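PDB 1WDU: TRAS1 ORF2p from Bombyx mori, which forms the N-terminal endonuclease domain of a telomere-specific non-LTR retrotransposon protein and probably binds and nicks DNA at the insertion site. Local coordinates for residues A46-V56 against V81-L92. The protein carries 1 engineered substitution. Sequence-based numbering, arbitrary orientation.
Sequences AAIALIQEPYV and VKAAIAVFDHDL
Phe-88 turns the edge of its ring to Ala-49: CE1 of Phe-88 lies 3.4 Å from CB of Ala-49, with that methyl in the ring plane. The ring is brought there by a chi1 of -55°, which sets CG beside the backbone N and anti to the carbonyl carbon. Ala-49 CB also packs on Ala-86 CB at 3.9 Å. On the same face, CD1 of Ile-51 meets the methyl CB of Ala-86. With an alanine in place of Phe-88, the methyl of Ala-49 would probably lose its aromatic neighbour and a gap would open toward Ala-41 of helix 31-44.

On the other face, Ile-48 and Val-87 run alongside each other in the same direction. CD1 of Ile-48 meets CG2 of Val-87 at 3.8 Å; Leu-92 lies roughly perpendicular to Ile-48 and brings CD2 to the same CD1. Leu-50 and Ile-85 pair likewise, CD2 of Leu-50 against CG1 of Ile-85 at 4.1 Å. Strands 48-52 and 83-87 are antiparallel neighbours in one of the two sheets of the DNase I-like four-layered alpha/beta sandwich. One face packs on helix 31-44, the other on strand 116-123 of the second sheet. Ala-49 and Ala-86 exchange two backbone hydrogen bonds, as do Ile-51 and Ala-84.

Just past strand 48-52, Glu-53 N donates to O of Lys-82, the residue before strand 83-87, at 2.7 Å, from above the carbonyl plane. The two side chains find separate mates, Arg-29 for Glu-53 and Glu-125 for Lys-82. A phosphate ion, probably from the crystallisation liquor, lies close to the Glu-53 side chain. The Pro-54 ring sits athwart Val-81, with CG of Pro-54 4.1 Å from CB of Val-81.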
ATOM      1  N   ALA A  46      -8.418   9.333   8.817  1.00 44.07           N
ATOM      2  CA  ALA A  46      -7.342   9.043   7.883  1.00 41.15           C
ATOM      3  C   ALA A  46      -7.483   9.893   6.626  1.00 38.43           C
ATOM      4  O   ALA A  46      -8.587  10.255   6.229  1.00 40.65           O
ATOM      5  CB  ALA A  46      -7.357   7.568   7.522  1.00 40.56           C
ATOM      6  N   ALA A  47      -6.359  10.217   6.004  1.00 34.33           N
ATOM      7  CA  ALA A  47      -6.382  11.007   4.785  1.00 32.52           C
ATOM      8  C   ALA A  47      -6.277  10.095   3.572  1.00 31.89           C
ATOM      9  O   ALA A  47      -6.850  10.383   2.523  1.00 30.16           O
ATOM     10  CB  ALA A  47      -5.227  11.999   4.781  1.00 29.76           C
ATOM     11  N   ILE A  48      -5.558   8.982   3.739  1.00 31.90           N
ATOM     12  CA  ILE A  48      -5.314   8.038   2.653  1.00 30.70           C
ATOM     13  C   ILE A  48      -5.501   6.561   3.016  1.00 31.56           C
ATOM     14  O   ILE A  48      -5.317   6.141   4.164  1.00 30.30           O
ATOM     15  CB  ILE A  48      -3.852   8.176   2.134  1.00 32.20           C
ATOM     16  CG1 ILE A  48      -3.562   9.623   1.707  1.00 31.19           C
ATOM     17  CG2 ILE A  48      -3.609   7.197   0.980  1.00 30.10           C
ATOM     18  CD1 ILE A  48      -4.207  10.019   0.407  1.00 32.29           C
ATOM     19  N   ALA A  49      -5.858   5.773   2.011  1.00 29.92           N
ATOM     20  CA  ALA A  49      -5.990   4.339   2.185  1.00 29.46           C
ATOM     21  C   ALA A  49      -5.345   3.680   0.960  1.00 28.66           C
ATOM     22  O   ALA A  49      -5.681   4.014  -0.181  1.00 27.00           O
ATOM     23  CB  ALA A  49      -7.452   3.940   2.301  1.00 29.67           C
ATOM     24  N   LEU A  50      -4.380   2.795   1.205  1.00 27.92           N
ATOM     25  CA  LEU A  50      -3.708   2.052   0.135  1.00 26.65           C
ATOM     26  C   LEU A  50      -4.376   0.679   0.182  1.00 26.94           C
ATOM     27  O   LEU A  50      -4.094  -0.141   1.060  1.00 27.06           O
ATOM     28  CB  LEU A  50      -2.206   1.950   0.409  1.00 24.92           C
ATOM     29  CG  LEU A  50      -1.479   3.297   0.603  1.00 23.17           C
ATOM     30  CD1 LEU A  50      -0.020   3.039   0.931  1.00 21.64           C
ATOM     31  CD2 LEU A  50      -1.597   4.158  -0.636  1.00 21.13           C
ATOM     32  N   ILE A  51      -5.273   0.452  -0.772  1.00 26.84           N
ATOM     33  CA  ILE A  51      -6.073  -0.762  -0.842  1.00 27.52           C
ATOM     34  C   ILE A  51      -5.667  -1.805  -1.870  1.00 29.96           C
ATOM     35  O   ILE A  51      -5.090  -1.486  -2.908  1.00 31.18           O
ATOM     36  CB  ILE A  51      -7.540  -0.400  -1.158  1.00 27.50           C
ATOM     37  CG1 ILE A  51      -8.027   0.702  -0.222  1.00 28.83           C
ATOM     38  CG2 ILE A  51      -8.427  -1.630  -1.031  1.00 29.76           C
ATOM     39  CD1 ILE A  51      -9.300   1.379  -0.719  1.00 26.52           C
ATOM     40  N   GLN A  52      -5.998  -3.058  -1.564  1.00 30.72           N
ATOM     41  CA  GLN A  52      -5.770  -4.178  -2.466  1.00 31.94           C
ATOM     42  C   GLN A  52      -7.034  -5.012  -2.423  1.00 33.31           C
ATOM     43  O   GLN A  52      -7.650  -5.154  -1.363  1.00 32.40           O
ATOM     44  CB  GLN A  52      -4.594  -5.059  -2.026  1.00 32.77           C
ATOM     45  CG  GLN A  52      -3.262  -4.344  -1.958  1.00 30.02           C
ATOM     46  CD  GLN A  52      -3.132  -3.546  -0.689  1.00 27.76           C
ATOM     47  OE1 GLN A  52      -3.364  -4.072   0.399  1.00 27.19           O
ATOM     48  NE2 GLN A  52      -2.758  -2.275  -0.813  1.00 22.65           N
ATOM     49  N   GLU A  53      -7.427  -5.544  -3.578  1.00 34.65           N
ATOM     50  CA  GLU A  53      -8.605  -6.395  -3.665  1.00 36.29           C
ATOM     51  C   GLU A  53      -9.894  -5.745  -3.161  1.00 36.84           C
ATOM     52  O   GLU A  53     -10.583  -6.302  -2.304  1.00 37.16           O
ATOM     53  CB  GLU A  53      -8.366  -7.681  -2.875  1.00 38.04           C
ATOM     54  CG  GLU A  53      -7.169  -8.482  -3.330  1.00 42.88           C
ATOM     55  CD  GLU A  53      -7.517  -9.483  -4.404  1.00 47.63           C
ATOM     56  OE1 GLU A  53      -7.677  -9.083  -5.580  1.00 50.68           O
ATOM     57  OE2 GLU A  53      -7.643 -10.679  -4.063  1.00 52.00           O
ATOM     58  N   PRO A  54     -10.235  -4.556  -3.673  1.00 37.20           N
ATOM     59  CA  PRO A  54     -11.471  -3.920  -3.211  1.00 39.93           C
ATOM     60  C   PRO A  54     -12.665  -4.638  -3.832  1.00 43.59           C
ATOM     61  O   PRO A  54     -12.534  -5.313  -4.855  1.00 43.44           O
ATOM     62  CB  PRO A  54     -11.331  -2.495  -3.723  1.00 36.71           C
ATOM     63  CG  PRO A  54     -10.634  -2.705  -5.023  1.00 37.07           C
ATOM     64  CD  PRO A  54      -9.557  -3.717  -4.675  1.00 36.60           C
ATOM     65  N   TYR A  55     -13.830  -4.509  -3.214  1.00 47.57           N
ATOM     66  CA  TYR A  55     -15.014  -5.152  -3.756  1.00 52.45           C
ATOM     67  C   TYR A  55     -15.579  -4.297  -4.883  1.00 54.07           C
ATOM     68  O   TYR A  55     -15.732  -3.083  -4.733  1.00 53.84           O
ATOM     69  CB  TYR A  55     -16.057  -5.354  -2.653  1.00 55.65           C
ATOM     70  CG  TYR A  55     -17.457  -5.585  -3.169  1.00 58.89           C
ATOM     71  CD1 TYR A  55     -18.356  -4.524  -3.289  1.00 60.08           C
ATOM     72  CD2 TYR A  55     -17.875  -6.855  -3.567  1.00 60.90           C
ATOM     73  CE1 TYR A  55     -19.635  -4.719  -3.794  1.00 62.44           C
ATOM     74  CE2 TYR A  55     -19.156  -7.062  -4.079  1.00 62.45           C
ATOM     75  CZ  TYR A  55     -20.031  -5.989  -4.188  1.00 62.71           C
ATOM     76  OH  TYR A  55     -21.295  -6.179  -4.698  1.00 63.77           O
ATOM     77  N   VAL A  56     -15.878  -4.933  -6.014  1.00 55.30           N
ATOM     78  CA  VAL A  56     -16.426  -4.219  -7.162  1.00 56.81           C
ATOM     79  C   VAL A  56     -15.606  -2.964  -7.467  1.00 58.57           C
ATOM     80  O   VAL A  56     -14.600  -3.018  -8.183  1.00 59.42           O
ATOM     81  CB  VAL A  56     -17.909  -3.825  -6.909  1.00 56.56           C
ATOM     82  CG1 VAL A  56     -18.359  -2.764  -7.905  1.00 55.90           C
ATOM     83  CG2 VAL A  56     -18.793  -5.056  -7.030  1.00 55.38           C
ATOM     84  N   VAL A  81     -10.778  -5.255  -9.766  1.00 45.04           N
ATOM     85  CA  VAL A  81      -9.738  -4.266  -9.515  1.00 40.34           C
ATOM     86  C   VAL A  81      -8.890  -4.844  -8.390  1.00 36.04           C
ATOM     87  O   VAL A  81      -9.395  -5.158  -7.315  1.00 33.90           O
ATOM     88  CB  VAL A  81     -10.346  -2.919  -9.080  1.00 39.63           C
ATOM     89  CG1 VAL A  81      -9.248  -1.919  -8.790  1.00 38.62           C
ATOM     90  CG2 VAL A  81     -11.276  -2.394 -10.183  1.00 40.34           C
ATOM     91  N   LYS A  82      -7.601  -5.001  -8.642  1.00 33.01           N
ATOM     92  CA  LYS A  82      -6.713  -5.582  -7.647  1.00 33.82           C
ATOM     93  C   LYS A  82      -6.105  -4.569  -6.684  1.00 31.19           C
ATOM     94  O   LYS A  82      -5.739  -4.923  -5.571  1.00 30.00           O
ATOM     95  CB  LYS A  82      -5.614  -6.376  -8.357  1.00 37.17           C
ATOM     96  CG  LYS A  82      -6.193  -7.374  -9.347  1.00 39.40           C
ATOM     97  CD  LYS A  82      -5.131  -8.192 -10.041  1.00 42.93           C
ATOM     98  CE  LYS A  82      -5.756  -9.082 -11.109  1.00 42.69           C
ATOM     99  NZ  LYS A  82      -4.703  -9.798 -11.874  1.00 48.75           N
ATOM    100  N   ALA A  83      -6.013  -3.313  -7.106  1.00 29.62           N
ATOM    101  CA  ALA A  83      -5.443  -2.274  -6.261  1.00 28.40           C
ATOM    102  C   ALA A  83      -6.106  -0.915  -6.466  1.00 29.14           C
ATOM    103  O   ALA A  83      -6.597  -0.591  -7.548  1.00 29.32           O
ATOM    104  CB  ALA A  83      -3.959  -2.166  -6.510  1.00 25.70           C
ATOM    105  N   ALA A  84      -6.131  -0.124  -5.403  1.00 28.89           N
ATOM    106  CA  ALA A  84      -6.731   1.189  -5.477  1.00 27.34           C
ATOM    107  C   ALA A  84      -6.216   2.088  -4.373  1.00 27.15           C
ATOM    108  O   ALA A  84      -5.668   1.630  -3.369  1.00 25.23           O
ATOM    109  CB  ALA A  84      -8.240   1.080  -5.394  1.00 27.38           C
ATOM    110  N   ILE A  85      -6.392   3.383  -4.576  1.00 27.37           N
ATOM    111  CA  ILE A  85      -5.979   4.352  -3.589  1.00 27.79           C
ATOM    112  C   ILE A  85      -7.168   5.263  -3.287  1.00 29.48           C
ATOM    113  O   ILE A  85      -7.711   5.917  -4.180  1.00 31.01           O
ATOM    114  CB  ILE A  85      -4.773   5.168  -4.092  1.00 23.54           C
ATOM    115  CG1 ILE A  85      -3.559   4.239  -4.244  1.00 24.39           C
ATOM    116  CG2 ILE A  85      -4.479   6.305  -3.130  1.00 25.71           C
ATOM    117  CD1 ILE A  85      -2.295   4.906  -4.789  1.00 16.47           C
ATOM    118  N   ALA A  86      -7.585   5.280  -2.027  1.00 30.40           N
ATOM    119  CA  ALA A  86      -8.707   6.118  -1.608  1.00 29.46           C
ATOM    120  C   ALA A  86      -8.201   7.366  -0.893  1.00 29.54           C
ATOM    121  O   ALA A  86      -7.378   7.291   0.022  1.00 31.16           O
ATOM    122  CB  ALA A  86      -9.631   5.335  -0.682  1.00 28.35           C
ATOM    123  N   VAL A  87      -8.690   8.518  -1.322  1.00 30.41           N
ATOM    124  CA  VAL A  87      -8.306   9.772  -0.704  1.00 32.16           C
ATOM    125  C   VAL A  87      -9.535  10.315   0.016  1.00 33.88           C
ATOM    126  O   VAL A  87     -10.512  10.710  -0.621  1.00 36.46           O
ATOM    127  CB  VAL A  87      -7.820  10.792  -1.755  1.00 31.55           C
ATOM    128  CG1 VAL A  87      -7.400  12.081  -1.066  1.00 30.63           C
ATOM    129  CG2 VAL A  87      -6.640  10.205  -2.548  1.00 27.45           C
ATOM    130  N   PHE A  88      -9.497  10.303   1.345  1.00 34.94           N
ATOM    131  CA  PHE A  88     -10.614  10.798   2.144  1.00 36.87           C
ATOM    132  C   PHE A  88     -10.494  12.300   2.409  1.00 38.34           C
ATOM    133  O   PHE A  88     -11.485  12.970   2.708  1.00 36.67           O
ATOM    134  CB  PHE A  88     -10.697  10.039   3.477  1.00 35.39           C
ATOM    135  CG  PHE A  88     -10.786   8.548   3.315  1.00 34.98           C
ATOM    136  CD1 PHE A  88      -9.628   7.769   3.246  1.00 36.24           C
ATOM    137  CD2 PHE A  88     -12.020   7.928   3.168  1.00 33.50           C
ATOM    138  CE1 PHE A  88      -9.701   6.388   3.028  1.00 32.48           C
ATOM    139  CE2 PHE A  88     -12.106   6.554   2.948  1.00 31.90           C
ATOM    140  CZ  PHE A  88     -10.943   5.783   2.877  1.00 32.86           C
ATOM    141  N   ASP A  89      -9.278  12.825   2.302  1.00 40.67           N
ATOM    142  CA  ASP A  89      -9.050  14.243   2.519  1.00 42.95           C
ATOM    143  C   ASP A  89      -9.569  14.988   1.292  1.00 43.69           C
ATOM    144  O   ASP A  89      -8.983  14.922   0.212  1.00 43.60           O
ATOM    145  CB  ASP A  89      -7.559  14.509   2.743  1.00 45.34           C
ATOM    146  CG  ASP A  89      -7.264  15.965   3.060  1.00 47.16           C
ATOM    147  OD1 ASP A  89      -6.322  16.224   3.836  1.00 48.07           O
ATOM    148  OD2 ASP A  89      -7.962  16.850   2.525  1.00 49.08           O
ATOM    149  N   HIS A  90     -10.683  15.691   1.482  1.00 44.42           N
ATOM    150  CA  HIS A  90     -11.359  16.439   0.423  1.00 45.76           C
ATOM    151  C   HIS A  90     -10.559  17.547  -0.268  1.00 45.67           C
ATOM    152  O   HIS A  90     -10.759  17.800  -1.461  1.00 45.71           O
ATOM    153  CB  HIS A  90     -12.670  17.019   0.985  1.00 47.97           C
ATOM    154  CG  HIS A  90     -13.512  17.732  -0.029  1.00 52.78           C
ATOM    155  ND1 HIS A  90     -13.141  18.932  -0.602  1.00 55.14           N
ATOM    156  CD2 HIS A  90     -14.711  17.412  -0.576  1.00 53.92           C
ATOM    157  CE1 HIS A  90     -14.072  19.319  -1.456  1.00 54.62           C
ATOM    158  NE2 HIS A  90     -15.036  18.415  -1.460  1.00 54.84           N
ATOM    159  N   ASP A  91      -9.648  18.197   0.453  1.00 44.98           N
ATOM    160  CA  ASP A  91      -8.881  19.298  -0.130  1.00 44.04           C
ATOM    161  C   ASP A  91      -7.489  18.963  -0.631  1.00 42.79           C
ATOM    162  O   ASP A  91      -6.867  19.771  -1.321  1.00 43.68           O
ATOM    163  CB  ASP A  91      -8.784  20.460   0.864  1.00 47.85           C
ATOM    164  CG  ASP A  91     -10.134  21.099   1.152  1.00 50.27           C
ATOM    165  OD1 ASP A  91     -10.864  21.414   0.189  1.00 52.63           O
ATOM    166  OD2 ASP A  91     -10.460  21.291   2.339  1.00 52.26           O
ATOM    167  N   LEU A  92      -6.996  17.782  -0.286  1.00 40.52           N
ATOM    168  CA  LEU A  92      -5.673  17.355  -0.723  1.00 38.11           C
ATOM    169  C   LEU A  92      -5.541  17.357  -2.250  1.00 36.80           C
ATOM    170  O   LEU A  92      -6.389  16.818  -2.957  1.00 36.79           O
ATOM    171  CB  LEU A  92      -5.393  15.951  -0.182  1.00 38.33           C
ATOM    172  CG  LEU A  92      -4.006  15.364  -0.430  1.00 38.77           C
ATOM    173  CD1 LEU A  92      -2.937  16.325   0.096  1.00 38.87           C
ATOM    174  CD2 LEU A  92      -3.907  14.006   0.263  1.00 39.42           C
TER